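Local structure of glutaredoxin, CPYC type (Chlamydomonas reinhardtii, 7NCV) at residues Q39-K44 and K99-A104; V75-K80 and G95-L100; N8-A13 and Q60-D65. The protein probably acts as a glutathione-dependent thiol-disulfide oxidoreductase of the glutaredoxin family and can bind an iron-sulfur cluster. One frame throughout, in Å; residues are numbered along the deposited sequence.

Contact 1: Q39-K44 and K99-A104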
ATOM      1  N   GLN A  39      10.572  -9.167   3.399  1.00 17.47           N
ATOM      2  CA  GLN A  39      11.474  -9.620   4.452  1.00 19.55           C
ATOM      3  C   GLN A  39      10.727 -10.303   5.591  1.00 20.47           C
ATOM      4  O   GLN A  39      11.345 -11.102   6.338  1.00 24.06           O
ATOM      5  CB  GLN A  39      12.270  -8.445   5.029  1.00 21.81           C
ATOM      6  CG  GLN A  39      13.092  -7.701   4.007  1.00 28.40           C
ATOM      7  CD  GLN A  39      13.866  -6.534   4.665  1.00 62.45           C
ATOM      8  OE1 GLN A  39      14.191  -5.529   4.019  1.00 41.53           O
ATOM      9  NE2 GLN A  39      14.149  -6.673   5.959  1.00 31.92           N
ATOM     10  N   PHE A  40       9.427 -10.012   5.739  1.00 19.11           N
ATOM     11  CA  PHE A  40       8.634 -10.501   6.857  1.00 19.45           C
ATOM     12  C   PHE A  40       7.450 -11.351   6.453  1.00 19.36           C
ATOM     13  O   PHE A  40       7.164 -12.311   7.170  1.00 21.37           O
ATOM     14  CB  PHE A  40       8.126  -9.330   7.685  1.00 18.56           C
ATOM     15  CG  PHE A  40       9.265  -8.443   8.168  1.00 19.39           C
ATOM     16  CD1 PHE A  40      10.038  -8.836   9.250  1.00 24.78           C
ATOM     17  CD2 PHE A  40       9.581  -7.275   7.476  1.00 19.35           C
ATOM     18  CE1 PHE A  40      11.139  -8.012   9.671  1.00 24.67           C
ATOM     19  CE2 PHE A  40      10.665  -6.490   7.897  1.00 21.08           C
ATOM     20  CZ  PHE A  40      11.421  -6.874   8.975  1.00 22.85           C
ATOM     21  N   ILE A  41       6.743 -11.011   5.367  1.00 17.91           N
ATOM     22  CA  ILE A  41       5.466 -11.658   5.058  1.00 15.71           C
ATOM     23  C   ILE A  41       5.369 -11.893   3.562  1.00 17.38           C
ATOM     24  O   ILE A  41       4.301 -11.693   2.936  1.00 17.27           O
ATOM     25  CB  ILE A  41       4.286 -10.820   5.560  1.00 18.29           C
ATOM     26  CG1 ILE A  41       4.364  -9.367   5.046  1.00 18.61           C
ATOM     27  CG2 ILE A  41       4.195 -10.861   7.100  1.00 19.89           C
ATOM     28  CD1 ILE A  41       3.005  -8.613   5.254  1.00 20.75           C
ATOM     29  N   ALA A  42       6.457 -12.367   2.963  1.00 19.58           N
ATOM     30  CA  ALA A  42       6.415 -12.656   1.537  1.00 17.77           C
ATOM     31  C   ALA A  42       5.244 -13.572   1.211  1.00 16.48           C
ATOM     32  O   ALA A  42       5.029 -14.583   1.893  1.00 18.77           O
ATOM     33  CB  ALA A  42       7.725 -13.345   1.109  1.00 18.84           C
ATOM     34  N   GLY A  43       4.586 -13.239   0.117  1.00 17.07           N
ATOM     35  CA  GLY A  43       3.451 -14.060  -0.366  1.00 16.60           C
ATOM     36  C   GLY A  43       2.168 -13.944   0.422  1.00 17.96           C
ATOM     37  O   GLY A  43       1.270 -14.737   0.136  1.00 18.51           O
ATOM     38  N   LYS A  44       2.020 -13.024   1.376  0.50 21.59           N
ATOM     39  CA  LYS A  44       0.855 -13.087   2.266  0.50 16.00           C
ATOM     40  C   LYS A  44      -0.073 -11.894   2.168  0.50 21.87           C
ATOM     41  O   LYS A  44      -1.091 -11.894   2.865  0.50 23.34           O
ATOM     42  CB  LYS A  44       1.331 -13.254   3.724  0.50 20.62           C
ATOM     43  CG  LYS A  44       2.085 -14.566   4.000  0.50 24.52           C
ATOM     44  CD  LYS A  44       2.525 -14.709   5.472  0.50 17.76           C
ATOM     45  CE  LYS A  44       3.195 -16.027   5.741  0.50 38.06           C
ATOM     46  NZ  LYS A  44       3.578 -16.093   7.180  0.50 40.68           N
ATOM     47  N   LYS A  99       7.291  -4.515  13.890  1.00 20.85           N
ATOM     48  CA  LYS A  99       6.380  -4.249  14.999  1.00 21.50           C
ATOM     49  C   LYS A  99       4.977  -3.912  14.485  1.00 21.83           C
ATOM     50  O   LYS A  99       3.981  -4.388  15.045  1.00 22.71           O
ATOM     51  CB  LYS A  99       6.966  -3.125  15.868  1.00 23.01           C
ATOM     52  CG  LYS A  99       6.055  -2.763  17.023  1.00 24.82           C
ATOM     53  CD  LYS A  99       6.357  -3.492  18.286  1.00 50.00           C
ATOM     54  CE  LYS A  99       6.378  -2.466  19.449  1.00 60.46           C
ATOM     55  NZ  LYS A  99       6.898  -3.051  20.711  1.00 78.35           N
ATOM     56  N   LEU A 100       4.875  -3.098  13.430  1.00 20.69           N
ATOM     57  CA  LEU A 100       3.550  -2.744  12.910  1.00 19.10           C
ATOM     58  C   LEU A 100       2.850  -3.980  12.369  1.00 20.25           C
ATOM     59  O   LEU A 100       1.606  -4.141  12.496  1.00 20.84           O
ATOM     60  CB  LEU A 100       3.679  -1.715  11.789  1.00 20.67           C
ATOM     61  CG  LEU A 100       4.124  -0.321  12.260  1.00 22.77           C
ATOM     62  CD1 LEU A 100       4.387   0.528  11.051  1.00 23.84           C
ATOM     63  CD2 LEU A 100       3.044   0.316  13.154  1.00 27.13           C
ATOM     64  N   LEU A 101       3.614  -4.881  11.735  1.00 18.76           N
ATOM     65  CA  LEU A 101       3.010  -6.111  11.195  1.00 17.48           C
ATOM     66  C   LEU A 101       2.519  -6.992  12.318  1.00 20.58           C
ATOM     67  O   LEU A 101       1.445  -7.628  12.193  1.00 20.83           O
ATOM     68  CB  LEU A 101       4.022  -6.864  10.311  1.00 17.47           C
ATOM     69  CG  LEU A 101       4.340  -6.147   8.991  1.00 18.05           C
ATOM     70  CD1 LEU A 101       5.466  -6.890   8.272  1.00 18.50           C
ATOM     71  CD2 LEU A 101       3.110  -5.988   8.030  1.00 19.98           C
ATOM     72  N   GLN A 102       3.275  -7.076  13.409  1.00 21.91           N
ATOM     73  CA  GLN A 102       2.830  -7.831  14.571  1.00 21.68           C
ATOM     74  C   GLN A 102       1.540  -7.261  15.142  1.00 24.65           C
ATOM     75  O   GLN A 102       0.585  -8.016  15.423  1.00 26.39           O
ATOM     76  CB  GLN A 102       3.937  -7.859  15.614  1.00 25.37           C
ATOM     77  CG  GLN A 102       5.124  -8.710  15.161  1.00 27.50           C
ATOM     78  CD  GLN A 102       6.399  -8.447  15.996  1.00 56.68           C
ATOM     79  OE1 GLN A 102       6.580  -7.366  16.558  1.00 38.08           O
ATOM     80  NE2 GLN A 102       7.271  -9.438  16.076  1.00 37.89           N
ATOM     81  N   GLU A 103       1.491  -5.936  15.305  1.00 24.63           N
ATOM     82  CA  GLU A 103       0.328  -5.263  15.864  1.00 23.99           C
ATOM     83  C   GLU A 103      -0.893  -5.453  14.971  1.00 23.18           C
ATOM     84  O   GLU A 103      -2.029  -5.557  15.479  1.00 27.15           O
ATOM     85  CB  GLU A 103       0.650  -3.791  16.080  1.00 26.77           C
ATOM     86  CG  GLU A 103       1.718  -3.610  17.223  1.00 25.09           C
ATOM     87  CD  GLU A 103       2.176  -2.193  17.391  1.00 37.22           C
ATOM     88  OE1 GLU A 103       1.934  -1.358  16.495  1.00 45.45           O
ATOM     89  OE2 GLU A 103       2.761  -1.945  18.461  1.00 37.83           O
ATOM     90  N   ALA A 104      -0.690  -5.560  13.660  1.00 22.42           N
ATOM     91  CA  ALA A 104      -1.776  -5.823  12.700  1.00 21.78           C
ATOM     92  C   ALA A 104      -2.242  -7.267  12.692  1.00 25.90           C
ATOM     93  O   ALA A 104      -3.259  -7.570  12.021  1.00 25.46           O
ATOM     94  CB  ALA A 104      -1.317  -5.473  11.284  1.00 21.68           C
TER
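Phe40 and Leu101 mark the closest approach of the two backbones, with their CA atoms 8.3 Å apart, so that the fraying end of helix 28-41 and the C-terminal part of helix 96-103 meet through side chains alone. The contact is small, burying 125 Å², and shows how one branched residue can serve two partners. Leu101 divides its two methyls between neighbouring residues. Leu101 CD1 lies 3.7 Å from Phe40 CB, close to the root of the phenylalanine. It meets the aromatic group obliquely, and the two side chains cross at about a right angle, so the leucine touches the stem more than the ring. On one face of the Phe40 ring, offset toward its rim, sits CB of the preceding Gln39. The other methyl takes a different approach: Leu101 CD2 and Ile41 CD1 come tip to tip at 3.8 Å. Ile41 reaches this point with CG1 wedged between its own backbone N and carbonyl carbon (chi1 53°), after which the chain extends to carry CD1 outward. Just there the helix gives way to a type II turn, closed by Lys44 N on Ile41 O at 3.1 Å, with Gly43 adopting the positive phi of the third position of a type II turn. On the facing segment the helix remains regular, Glu103 N bonding to Lys99 O. Ile41 also lies about 4 Å, side chain to ion, from a bound sodium. Val19 of strand 19-23 touches both Ile41 and Leu101, and Leu107 at the C-terminus packs on Phe40, Ile41 and Leu101. Helix 28-41 and helix 96-103 thus meet over one face of the sheet, with Leu101 also lying on Ile77 of strand 74-77 and the phenylalanine reaching along helix 96-103 to Leu97 and Glu98.

Contact 2: V75-K80 and G95-L100; sequences VFINGK and GTLEKL
Ile77 and Leu97 cross at about a right angle, and their ends meet methyl to methyl, Ile77 CD1 lying 3.6 Å from Leu97 CD1. The two reach this point differently. Ile77 points from strand 74-77 toward the helix, with CG1 anti to its carbonyl carbon (chi1 -61°) and an extended chain beyond it. Leu97 starts out along the side of its helix; it is the placing of CG trans to the backbone N (chi1 -177°) that brings the end of the residue over to the strand. The second branch of Ile77 turns to another neighbour: CG2 comes within 3.8 Å of Leu100 O, resting against the helix backbone, while the side chain of Leu100 is a looser companion, its CB 4.4 Å from Ile77 CD1. By applying both branches to the same side of the helix, Ile77 illustrates the layering of the thioredoxin fold to which glutaredoxins belong, in which helices pack on both faces of a central mixed sheet. Here helix 96-103 lies on one face, where Leu97 also meets Leu37 and Phe40 of helix 28-41; on the other face Phe76, the preceding strand residue, packs on Leu63 and Ile66 of helix 58-67. Strand 74-77 then turns back into strand 80-83 through a two-residue type I' hairpin at Asn78 and Gly79, with Ile77 N bonded to Lys80 O at 3.0 Å and the reciprocal bond from Lys80 N to Ile77 O. At the far end of the other segment Gly95 ends helix 85-94 with a positive phi of 94° and at once serves as the N-cap of helix 96-103. Beside this junction Thr96 OG1 is hydrogen-bonded to Asn94 OD1, while Leu97 packs against Ala91 and Ala92 of helix 85-94.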
ATOM      1  N   VAL A  75       1.293   2.269   0.740  1.00 16.81           N
ATOM      2  CA  VAL A  75       1.284   1.096   1.617  1.00 15.96           C
ATOM      3  C   VAL A  75       0.417   1.378   2.826  1.00 17.30           C
ATOM      4  O   VAL A  75       0.568   2.432   3.488  1.00 18.33           O
ATOM      5  CB  VAL A  75       2.717   0.774   2.078  1.00 16.52           C
ATOM      6  CG1 VAL A  75       2.724  -0.384   3.040  1.00 18.10           C
ATOM      7  CG2 VAL A  75       3.622   0.482   0.869  1.00 18.22           C
ATOM      8  N   PHE A  76      -0.483   0.435   3.127  1.00 17.12           N
ATOM      9  CA  PHE A  76      -1.333   0.525   4.315  1.00 16.98           C
ATOM     10  C   PHE A  76      -1.169  -0.712   5.175  1.00 17.14           C
ATOM     11  O   PHE A  76      -1.080  -1.833   4.650  1.00 16.42           O
ATOM     12  CB  PHE A  76      -2.821   0.635   3.919  1.00 17.71           C
ATOM     13  CG  PHE A  76      -3.149   1.839   3.047  1.00 17.43           C
ATOM     14  CD1 PHE A  76      -2.885   1.816   1.655  1.00 17.16           C
ATOM     15  CD2 PHE A  76      -3.819   2.928   3.602  1.00 20.90           C
ATOM     16  CE1 PHE A  76      -3.260   2.902   0.842  1.00 19.35           C
ATOM     17  CE2 PHE A  76      -4.208   3.990   2.828  1.00 21.93           C
ATOM     18  CZ  PHE A  76      -3.917   3.993   1.443  1.00 22.11           C
ATOM     19  N   ILE A  77      -1.140  -0.523   6.502  1.00 16.82           N
ATOM     20  CA  ILE A  77      -1.074  -1.636   7.440  1.00 18.49           C
ATOM     21  C   ILE A  77      -2.112  -1.396   8.521  1.00 18.14           C
ATOM     22  O   ILE A  77      -2.173  -0.288   9.076  1.00 19.39           O
ATOM     23  CB  ILE A  77       0.329  -1.757   8.063  1.00 19.01           C
ATOM     24  CG1 ILE A  77       1.367  -2.017   6.929  1.00 18.10           C
ATOM     25  CG2 ILE A  77       0.333  -2.850   9.127  1.00 19.72           C
ATOM     26  CD1 ILE A  77       2.806  -2.021   7.492  1.00 20.22           C
ATOM     27  N   ASN A  78      -2.939  -2.416   8.806  1.00 19.06           N
ATOM     28  CA  ASN A  78      -3.924  -2.313   9.915  1.00 20.39           C
ATOM     29  C   ASN A  78      -4.875  -1.123   9.703  1.00 20.71           C
ATOM     30  O   ASN A  78      -5.322  -0.483  10.673  1.00 25.32           O
ATOM     31  CB  ASN A  78      -3.204  -2.178  11.278  1.00 22.32           C
ATOM     32  CG  ASN A  78      -4.111  -2.511  12.445  1.00 28.90           C
ATOM     33  OD1 ASN A  78      -4.901  -3.428  12.365  1.00 27.41           O
ATOM     34  ND2 ASN A  78      -3.995  -1.742  13.522  1.00 32.71           N
ATOM     35  N   GLY A  79      -5.141  -0.794   8.444  1.00 19.64           N
ATOM     36  CA  GLY A  79      -6.098   0.246   8.071  1.00 22.55           C
ATOM     37  C   GLY A  79      -5.512   1.645   8.058  1.00 24.26           C
ATOM     38  O   GLY A  79      -6.262   2.612   7.815  1.00 26.97           O
ATOM     39  N   LYS A  80      -4.218   1.787   8.349  1.00 20.39           N
ATOM     40  CA  LYS A  80      -3.557   3.082   8.482  1.00 23.00           C
ATOM     41  C   LYS A  80      -2.480   3.223   7.406  1.00 23.38           C
ATOM     42  O   LYS A  80      -1.648   2.320   7.211  1.00 21.45           O
ATOM     43  CB  LYS A  80      -2.925   3.205   9.858  1.00 25.55           C
ATOM     44  CG  LYS A  80      -2.039   4.430  10.056  1.00 30.18           C
ATOM     45  CD  LYS A  80      -1.570   4.557  11.515  1.00 29.85           C
ATOM     46  CE  LYS A  80      -0.904   5.884  11.737  1.00 32.78           C
ATOM     47  NZ  LYS A  80      -0.434   6.021  13.133  1.00 52.45           N
ATOM     48  N   GLY A  95      13.237  -1.431  12.350  1.00 20.76           N
ATOM     49  CA  GLY A  95      12.585  -2.299  13.313  1.00 21.07           C
ATOM     50  C   GLY A  95      11.110  -2.047  13.433  1.00 22.63           C
ATOM     51  O   GLY A  95      10.387  -2.880  14.025  1.00 22.19           O
ATOM     52  N   THR A  96      10.610  -0.940  12.886  1.00 19.31           N
ATOM     53  CA  THR A  96       9.190  -0.659  13.092  1.00 18.64           C
ATOM     54  C   THR A  96       8.274  -1.405  12.136  1.00 19.58           C
ATOM     55  O   THR A  96       7.110  -1.596  12.522  1.00 20.18           O
ATOM     56  CB  THR A  96       8.899   0.846  13.017  1.00 21.67           C
ATOM     57  OG1 THR A  96       9.255   1.354  11.720  1.00 21.67           O
ATOM     58  CG2 THR A  96       9.598   1.593  14.142  1.00 20.41           C
ATOM     59  N   LEU A  97       8.749  -1.827  10.948  1.00 17.92           N
ATOM     60  CA  LEU A  97       7.866  -2.558  10.035  1.00 17.16           C
ATOM     61  C   LEU A  97       7.469  -3.862  10.667  1.00 18.46           C
ATOM     62  O   LEU A  97       6.278  -4.204  10.685  1.00 19.06           O
ATOM     63  CB  LEU A  97       8.540  -2.799   8.697  1.00 17.43           C
ATOM     64  CG  LEU A  97       7.621  -3.499   7.684  1.00 18.07           C
ATOM     65  CD1 LEU A  97       6.350  -2.632   7.516  1.00 21.56           C
ATOM     66  CD2 LEU A  97       8.348  -3.590   6.369  1.00 19.13           C
ATOM     67  N   GLU A  98       8.428  -4.561  11.265  1.00 18.85           N
ATOM     68  CA  GLU A  98       8.120  -5.806  11.975  1.00 19.70           C
ATOM     69  C   GLU A  98       7.093  -5.566  13.085  1.00 19.74           C
ATOM     70  O   GLU A  98       6.095  -6.319  13.206  1.00 21.28           O
ATOM     71  CB  GLU A  98       9.418  -6.327  12.588  1.00 19.98           C
ATOM     72  CG  GLU A  98       9.215  -7.600  13.407  1.00 23.12           C
ATOM     73  CD  GLU A  98      10.510  -8.234  13.829  1.00 40.41           C
ATOM     74  OE1 GLU A  98      11.522  -7.511  14.018  1.00 27.24           O
ATOM     75  OE2 GLU A  98      10.530  -9.470  13.999  1.00 35.79           O
ATOM     76  N   LYS A  99       7.291  -4.515  13.890  1.00 20.85           N
ATOM     77  CA  LYS A  99       6.380  -4.249  14.999  1.00 21.50           C
ATOM     78  C   LYS A  99       4.977  -3.912  14.485  1.00 21.83           C
ATOM     79  O   LYS A  99       3.981  -4.388  15.045  1.00 22.71           O
ATOM     80  CB  LYS A  99       6.966  -3.125  15.868  1.00 23.01           C
ATOM     81  CG  LYS A  99       6.055  -2.763  17.023  1.00 24.82           C
ATOM     82  CD  LYS A  99       6.357  -3.492  18.286  1.00 50.00           C
ATOM     83  CE  LYS A  99       6.378  -2.466  19.449  1.00 60.46           C
ATOM     84  NZ  LYS A  99       6.898  -3.051  20.711  1.00 78.35           N
ATOM     85  N   LEU A 100       4.875  -3.098  13.430  1.00 20.69           N
ATOM     86  CA  LEU A 100       3.550  -2.744  12.910  1.00 19.10           C
ATOM     87  C   LEU A 100       2.850  -3.980  12.369  1.00 20.25           C
ATOM     88  O   LEU A 100       1.606  -4.141  12.496  1.00 20.84           O
ATOM     89  CB  LEU A 100       3.679  -1.715  11.789  1.00 20.67           C
ATOM     90  CG  LEU A 100       4.124  -0.321  12.260  1.00 22.77           C
ATOM     91  CD1 LEU A 100       4.387   0.528  11.051  1.00 23.84           C
ATOM     92  CD2 LEU A 100       3.044   0.316  13.154  1.00 27.13           C
TER

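Contact 3: N8-A13 and Q60-D65; sequences NEIQKA and QDALLD
Ile10 fits its terminal methyl between Ala62 and Leu63, and this single insertion makes up the tight part of the contact between helix 3-16 and helix 58-67. CD1 of Ile10 lies 3.7 Å from Ala62 CB and 3.8 Å from Leu63 CG. With only a methyl at Ala62, the backbones approach to 7.7 Å between the CA atoms of Ile10 and Ala62. Leu63 crosses Ile10 at about a right angle, and its CD2 reaches back toward the other branch, 4.1 Å from Ile10 CG2. On the sheet side, Tyr22 of strand 19-23 touches both Ile10 and Leu63, placing the pair where two helices meet over the sheet.

On the exposed side of helix 3-16 the character changes. Lys12 bends its chain back by one helical turn so that NZ donates to Asn8 OD1 at 3.0 Å, approaching at a C=O...N angle of 133° and tilted from the carbonyl plane by 24°. Charged groups bridge elsewhere at the margins: Glu9 pairs with Arg53, and Asp65 with Lys3. Between the segments themselves no hydrogen bond forms. Their cohesion therefore rests on shape and on the burial of aliphatic surface, while directional polar bonds are made within the segments or to other parts of the chain.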
ATOM      1  N   ASN A   8     -14.334   4.884  -2.355  1.00 26.81           N
ATOM      2  CA  ASN A   8     -15.072   3.802  -1.683  1.00 28.50           C
ATOM      3  C   ASN A   8     -14.281   2.493  -1.748  1.00 29.05           C
ATOM      4  O   ASN A   8     -14.116   1.788  -0.739  1.00 26.97           O
ATOM      5  CB  ASN A   8     -16.445   3.624  -2.332  1.00 27.32           C
ATOM      6  CG  ASN A   8     -17.222   2.507  -1.689  1.00 42.49           C
ATOM      7  OD1 ASN A   8     -17.694   2.646  -0.560  1.00 53.64           O
ATOM      8  ND2 ASN A   8     -17.313   1.369  -2.381  1.00 46.47           N
ATOM      9  N   GLU A   9     -13.806   2.140  -2.941  1.00 24.02           N
ATOM     10  CA  GLU A   9     -13.116   0.864  -3.115  1.00 23.59           C
ATOM     11  C   GLU A   9     -11.872   0.796  -2.242  1.00 23.45           C
ATOM     12  O   GLU A   9     -11.618  -0.224  -1.575  1.00 22.04           O
ATOM     13  CB  GLU A   9     -12.710   0.678  -4.579  1.00 23.74           C
ATOM     14  CG  GLU A   9     -11.969  -0.603  -4.841  1.00 25.08           C
ATOM     15  CD  GLU A   9     -11.599  -0.780  -6.310  1.00 28.55           C
ATOM     16  OE1 GLU A   9     -12.480  -0.578  -7.169  1.00 32.31           O
ATOM     17  OE2 GLU A   9     -10.439  -1.151  -6.604  1.00 26.63           O
ATOM     18  N   ILE A  10     -11.049   1.852  -2.275  1.00 21.43           N
ATOM     19  CA  ILE A  10      -9.790   1.869  -1.518  1.00 20.86           C
ATOM     20  C   ILE A  10     -10.084   1.847  -0.024  1.00 24.03           C
ATOM     21  O   ILE A  10      -9.451   1.097   0.729  1.00 21.29           O
ATOM     22  CB  ILE A  10      -8.935   3.076  -1.926  1.00 21.39           C
ATOM     23  CG1 ILE A  10      -8.521   2.884  -3.351  1.00 19.85           C
ATOM     24  CG2 ILE A  10      -7.684   3.150  -1.050  1.00 21.93           C
ATOM     25  CD1 ILE A  10      -7.865   4.126  -3.930  1.00 26.00           C
ATOM     26  N   GLN A  11     -11.050   2.645   0.432  1.00 24.51           N
ATOM     27  CA  GLN A  11     -11.290   2.643   1.864  1.00 22.42           C
ATOM     28  C   GLN A  11     -11.730   1.263   2.340  1.00 26.17           C
ATOM     29  O   GLN A  11     -11.275   0.792   3.390  1.00 24.71           O
ATOM     30  CB  GLN A  11     -12.332   3.700   2.232  1.00 25.38           C
ATOM     31  CG  GLN A  11     -11.766   5.116   2.055  1.00 27.86           C
ATOM     32  CD  GLN A  11     -12.862   6.122   2.347  1.00 35.49           C
ATOM     33  OE1 GLN A  11     -14.051   5.889   2.027  1.00 34.01           O
ATOM     34  NE2 GLN A  11     -12.481   7.241   2.948  1.00 40.25           N
ATOM     35  N   LYS A  12     -12.612   0.589   1.575  1.00 22.80           N
ATOM     36  CA  LYS A  12     -13.081  -0.746   1.962  1.00 23.42           C
ATOM     37  C   LYS A  12     -11.923  -1.749   1.941  1.00 23.29           C
ATOM     38  O   LYS A  12     -11.813  -2.605   2.837  1.00 23.57           O
ATOM     39  CB  LYS A  12     -14.184  -1.176   1.025  1.00 24.73           C
ATOM     40  CG  LYS A  12     -15.540  -0.484   1.371  1.00 39.88           C
ATOM     41  CD  LYS A  12     -16.699  -1.020   0.557  1.00 58.34           C
ATOM     42  CE  LYS A  12     -18.033  -0.690   1.238  1.00 64.52           C
ATOM     43  NZ  LYS A  12     -18.114   0.731   1.733  1.00 52.83           N
ATOM     44  N   ALA A  13     -11.062  -1.684   0.914  1.00 19.51           N
ATOM     45  CA  ALA A  13      -9.967  -2.648   0.841  1.00 20.54           C
ATOM     46  C   ALA A  13      -8.968  -2.410   1.959  1.00 20.37           C
ATOM     47  O   ALA A  13      -8.424  -3.367   2.537  1.00 21.06           O
ATOM     48  CB  ALA A  13      -9.267  -2.553  -0.530  1.00 18.87           C
ATOM     49  N   GLN A  60      -5.680   6.889  -8.520  1.00 24.92           N
ATOM     50  CA  GLN A  60      -4.576   7.692  -7.992  1.00 26.28           C
ATOM     51  C   GLN A  60      -5.079   9.019  -7.409  1.00 25.38           C
ATOM     52  O   GLN A  60      -4.628   9.434  -6.326  1.00 26.95           O
ATOM     53  CB  GLN A  60      -3.544   7.912  -9.088  1.00 25.83           C
ATOM     54  CG  GLN A  60      -2.738   6.625  -9.305  1.00 24.32           C
ATOM     55  CD  GLN A  60      -1.522   6.864 -10.159  1.00 31.19           C
ATOM     56  OE1 GLN A  60      -1.571   6.732 -11.383  1.00 29.79           O
ATOM     57  NE2 GLN A  60      -0.413   7.247  -9.514  1.00 32.60           N
ATOM     58  N   ASP A  61      -6.102   9.608  -8.023  1.00 28.20           N
ATOM     59  CA  ASP A  61      -6.780  10.749  -7.417  1.00 31.59           C
ATOM     60  C   ASP A  61      -7.369  10.375  -6.063  1.00 34.58           C
ATOM     61  O   ASP A  61      -7.322  11.163  -5.111  1.00 31.02           O
ATOM     62  CB  ASP A  61      -7.898  11.259  -8.321  1.00 32.84           C
ATOM     63  CG  ASP A  61      -7.400  11.984  -9.570  1.00 37.57           C
ATOM     64  OD1 ASP A  61      -6.171  12.230  -9.719  1.00 36.42           O
ATOM     65  OD2 ASP A  61      -8.287  12.307 -10.404  1.00 41.16           O
ATOM     66  N   ALA A  62      -7.979   9.198  -5.967  1.00 25.74           N
ATOM     67  CA  ALA A  62      -8.478   8.766  -4.661  1.00 29.87           C
ATOM     68  C   ALA A  62      -7.342   8.603  -3.641  1.00 28.64           C
ATOM     69  O   ALA A  62      -7.496   8.961  -2.463  1.00 27.03           O
ATOM     70  CB  ALA A  62      -9.240   7.450  -4.805  1.00 28.61           C
ATOM     71  N   LEU A  63      -6.214   8.000  -4.051  1.00 25.27           N
ATOM     72  CA  LEU A  63      -5.075   7.885  -3.143  1.00 24.71           C
ATOM     73  C   LEU A  63      -4.585   9.248  -2.656  1.00 26.42           C
ATOM     74  O   LEU A  63      -4.164   9.384  -1.502  1.00 27.06           O
ATOM     75  CB  LEU A  63      -3.965   7.125  -3.834  1.00 22.70           C
ATOM     76  CG  LEU A  63      -4.361   5.622  -3.911  1.00 23.43           C
ATOM     77  CD1 LEU A  63      -3.484   4.970  -4.970  1.00 25.50           C
ATOM     78  CD2 LEU A  63      -4.282   4.867  -2.582  1.00 25.29           C
ATOM     79  N   LEU A  64      -4.592  10.252  -3.526  1.00 25.98           N
ATOM     80  CA  LEU A  64      -4.240  11.602  -3.083  1.00 27.93           C
ATOM     81  C   LEU A  64      -5.182  12.083  -1.975  1.00 31.39           C
ATOM     82  O   LEU A  64      -4.747  12.647  -0.953  1.00 31.58           O
ATOM     83  CB  LEU A  64      -4.292  12.553  -4.287  1.00 30.79           C
ATOM     84  CG  LEU A  64      -4.045  14.038  -4.052  1.00 31.32           C
ATOM     85  CD1 LEU A  64      -2.637  14.217  -3.524  1.00 33.14           C
ATOM     86  CD2 LEU A  64      -4.209  14.712  -5.403  1.00 40.63           C
ATOM     87  N   ASP A  65      -6.489  11.897  -2.173  1.00 32.97           N
ATOM     88  CA  ASP A  65      -7.434  12.354  -1.169  1.00 32.23           C
ATOM     89  C   ASP A  65      -7.228  11.631   0.147  1.00 34.19           C
ATOM     90  O   ASP A  65      -7.331  12.239   1.214  1.00 34.64           O
ATOM     91  CB  ASP A  65      -8.868  12.163  -1.659  1.00 37.99           C
ATOM     92  CG  ASP A  65      -9.358  13.336  -2.504  1.00 55.09           C
ATOM     93  OD1 ASP A  65      -8.511  14.053  -3.084  1.00 72.32           O
ATOM     94  OD2 ASP A  65     -10.589  13.551  -2.572  1.00 90.50           O
TER

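Contacts 1 and 2 share Lys99 and Leu100 of helix 96-103 and lie with centres about 7 Å apart; Ala104 CB meets Ile77 CG2 at 3.8 Å, joining them directly. Contact 3 sits across the sheet, its centre about 18 Å from that of contact 2, and strand 74-77 links the two through Phe76 CE1 and Leu63 CD2 at 4.1 Å. Contacts 1 and 3 do not touch, their nearest atoms being about 11 Å apart. Contact 1 involves the far end of helix 28-41, near whose start lie Cys27 and Cys30, probably the redox-active pair, whose disulfide, seen in another structure of this protein, is absent here.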